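Local structure of monopolin complex subunit CSM1 (Candida glabrata, 6MJC) at residues T35-K40 and K107-L112. The protein is a subunit of monopolin that binds the kinetochore protein Dsn1, which probably recruits the complex to kinetochores for chromosome segregation. Residues are numbered along the deposited sequence; the frame is centred on the assembly and turned at random.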
ATOM      1  N   THR A  35      -3.796  -0.698  -5.650  1.00 47.56           N
ATOM      2  CA  THR A  35      -3.318   0.558  -6.206  1.00 49.74           C
ATOM      3  C   THR A  35      -2.241   0.246  -7.230  1.00 48.26           C
ATOM      4  O   THR A  35      -1.458  -0.699  -7.061  1.00 46.00           O
ATOM      5  CB  THR A  35      -2.687   1.453  -5.130  1.00 50.95           C
ATOM      6  OG1 THR A  35      -3.547   1.534  -3.997  1.00 60.38           O
ATOM      7  CG2 THR A  35      -2.461   2.848  -5.669  1.00 65.12           C
ATOM      8  N   SER A  36      -2.218   1.045  -8.279  1.00 46.82           N
ATOM      9  CA  SER A  36      -1.138   1.136  -9.240  1.00 49.25           C
ATOM     10  C   SER A  36      -0.586   2.547  -9.150  1.00 52.71           C
ATOM     11  O   SER A  36      -1.350   3.521  -9.179  1.00 56.40           O
ATOM     12  CB  SER A  36      -1.664   0.810 -10.648  1.00 59.94           C
ATOM     13  OG  SER A  36      -0.658   0.991 -11.606  1.00 88.87           O
ATOM     14  N   GLN A  37       0.719   2.665  -9.000  1.00 57.25           N
ATOM     15  CA  GLN A  37       1.350   3.973  -8.913  1.00 55.12           C
ATOM     16  C   GLN A  37       2.501   4.044  -9.897  1.00 63.66           C
ATOM     17  O   GLN A  37       3.186   3.042 -10.130  1.00 52.69           O
ATOM     18  CB  GLN A  37       1.862   4.242  -7.504  1.00 46.07           C
ATOM     19  CG  GLN A  37       2.280   5.632  -7.326  1.00 47.94           C
ATOM     20  CD  GLN A  37       2.675   5.997  -5.940  1.00 45.30           C
ATOM     21  OE1 GLN A  37       2.322   5.350  -4.978  1.00 45.99           O
ATOM     22  NE2 GLN A  37       3.421   7.072  -5.833  1.00 52.34           N
ATOM     23  N   GLY A  38       2.694   5.212 -10.498  1.00 67.02           N
ATOM     24  CA  GLY A  38       3.847   5.463 -11.339  1.00 88.03           C
ATOM     25  C   GLY A  38       3.454   5.722 -12.780  1.00 95.24           C
ATOM     26  O   GLY A  38       2.339   5.454 -13.215  1.00 74.66           O
ATOM     27  N   SER A  39       4.423   6.259 -13.518  1.00134.99           N
ATOM     28  CA  SER A  39       4.218   6.766 -14.850  1.00155.24           C
ATOM     29  C   SER A  39       4.893   5.828 -15.856  1.00133.20           C
ATOM     30  O   SER A  39       5.014   4.610 -15.594  1.00 92.24           O
ATOM     31  CB  SER A  39       4.734   8.204 -14.880  1.00179.75           C
ATOM     32  OG  SER A  39       6.107   8.218 -14.563  1.00181.67           O
ATOM     33  N   LYS A  40       5.342   6.387 -16.980  1.00131.98           N
ATOM     34  CA  LYS A  40       6.053   5.595 -17.966  1.00127.74           C
ATOM     35  C   LYS A  40       7.300   4.969 -17.360  1.00153.13           C
ATOM     36  O   LYS A  40       7.612   3.807 -17.639  1.00171.89           O
ATOM     37  CB  LYS A  40       6.422   6.461 -19.171  1.00106.23           C
ATOM     38  N   LYS A 107       8.257   8.733  -1.028  1.00 45.60           N
ATOM     39  CA  LYS A 107       9.326   7.760  -1.290  1.00 47.04           C
ATOM     40  C   LYS A 107       8.998   6.903  -2.501  1.00 48.10           C
ATOM     41  O   LYS A 107       9.836   6.704  -3.400  1.00 47.39           O
ATOM     42  CB  LYS A 107       9.523   6.873  -0.059  1.00 49.14           C
ATOM     43  CG  LYS A 107      10.534   5.719  -0.189  1.00 49.95           C
ATOM     44  CD  LYS A 107      11.916   6.222  -0.505  1.00 56.19           C
ATOM     45  CE  LYS A 107      12.617   6.751   0.718  1.00 64.06           C
ATOM     46  NZ  LYS A 107      14.061   6.979   0.409  1.00 72.53           N
ATOM     47  N   MET A 108       7.768   6.396  -2.559  1.00 47.01           N
ATOM     48  CA  MET A 108       7.386   5.564  -3.703  1.00 40.09           C
ATOM     49  C   MET A 108       7.435   6.371  -4.990  1.00 48.45           C
ATOM     50  O   MET A 108       7.947   5.901  -6.012  1.00 49.18           O
ATOM     51  CB  MET A 108       5.994   4.967  -3.508  1.00 43.74           C
ATOM     52  CG  MET A 108       5.522   4.104  -4.672  1.00 42.76           C
ATOM     53  SD  MET A 108       6.334   2.529  -4.795  1.00 44.29           S
ATOM     54  CE  MET A 108       5.541   1.702  -3.419  1.00 40.97           C
ATOM     55  N   SER A 109       6.919   7.602  -4.961  1.00 46.47           N
ATOM     56  CA  SER A 109       6.833   8.383  -6.174  1.00 45.17           C
ATOM     57  C   SER A 109       8.225   8.740  -6.670  1.00 53.38           C
ATOM     58  O   SER A 109       8.512   8.636  -7.866  1.00 57.35           O
ATOM     59  CB  SER A 109       5.987   9.630  -5.913  1.00 52.96           C
ATOM     60  OG  SER A 109       5.738  10.290  -7.141  1.00 77.66           O
ATOM     61  N   LYS A 110       9.122   9.098  -5.760  1.00 53.96           N
ATOM     62  CA  LYS A 110      10.461   9.476  -6.179  1.00 56.25           C
ATOM     63  C   LYS A 110      11.241   8.264  -6.658  1.00 57.98           C
ATOM     64  O   LYS A 110      12.014   8.361  -7.616  1.00 57.50           O
ATOM     65  CB  LYS A 110      11.203  10.143  -5.034  1.00 53.36           C
ATOM     66  CG  LYS A 110      10.740  11.579  -4.739  1.00 62.75           C
ATOM     67  CD  LYS A 110      11.601  12.235  -3.660  1.00 74.10           C
ATOM     68  CE  LYS A 110      11.166  13.687  -3.411  1.00 91.61           C
ATOM     69  NZ  LYS A 110      11.858  14.308  -2.243  1.00120.24           N
ATOM     70  N   SER A 111      11.079   7.129  -5.981  1.00 51.80           N
ATOM     71  CA  SER A 111      11.803   5.923  -6.362  1.00 53.42           C
ATOM     72  C   SER A 111      11.414   5.496  -7.767  1.00 57.07           C
ATOM     73  O   SER A 111      12.281   5.137  -8.573  1.00 57.30           O
ATOM     74  CB  SER A 111      11.545   4.810  -5.356  1.00 51.78           C
ATOM     75  OG  SER A 111      11.927   5.200  -4.044  1.00 54.17           O
ATOM     76  N   LEU A 112      10.120   5.567  -8.096  1.00 48.79           N
ATOM     77  CA  LEU A 112       9.695   5.152  -9.433  1.00 51.90           C
ATOM     78  C   LEU A 112      10.205   6.087 -10.514  1.00 53.84           C
ATOM     79  O   LEU A 112      10.388   5.639 -11.647  1.00 61.26           O
ATOM     80  CB  LEU A 112       8.174   5.059  -9.542  1.00 50.52           C
ATOM     81  CG  LEU A 112       7.538   4.012  -8.658  1.00 54.80           C
ATOM     82  CD1 LEU A 112       6.022   4.155  -8.532  1.00 50.17           C
ATOM     83  CD2 LEU A 112       7.880   2.623  -9.229  1.00 57.60           C
TER
HETATM   84  O   HOH W   1       4.116   8.424  -8.792  1.00 58.42           O
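The flat amide of Gln-37 turns one face to the helix and meets Met-108 there: CG of Met-108 lies over that face, 3.6 Å from CD of Gln-37 and 3.4 Å from its OE1. At the NE2 edge, nearly in the amide plane, lie CB of Ser-109, 3.6 Å from NE2, and a water that accepts a weak bond from NE2 and sits 3.0 Å from OG of Ser-109. On the carbonyl side, OE1 of Gln-37 is hydrogen-bonded to the hydroxyl of Tyr-46 on the neighbouring strand 44-52, so this buried oxygen is satisfied and the rotation of the amide is restrained. With CG anti to the backbone N (chi1 -170°) and the chain extended beyond it, Gln-37 carries its amide across to the helix. A second flat group, the peptide joining Gln-37 to Gly-38, is covered on one face by Leu-112: its CD1 sits 3.4 Å from O of Gln-37 and 3.8 Å from CA of Gly-38. This methyl also borders the Gln-37 chain, 4.2 Å from CG, on the same side of the amide as Met-108. Gly-38 has a positive phi (116°) and no side chain, which lets the turn come close to the helix. The axes of the short segments 35-37 and 107-112 come within 10.7 Å, their N-to-C directions 47° apart. Met-108 also touches Met-44 and Tyr-46, broadening the seam. The C-terminal helix 101-113 thus packs against an antiparallel meander at the end of strand 30-37, an alpha+beta arrangement, with a helix laid across an antiparallel sheet, as in the globular domain of the Csm1/Pcs1 family.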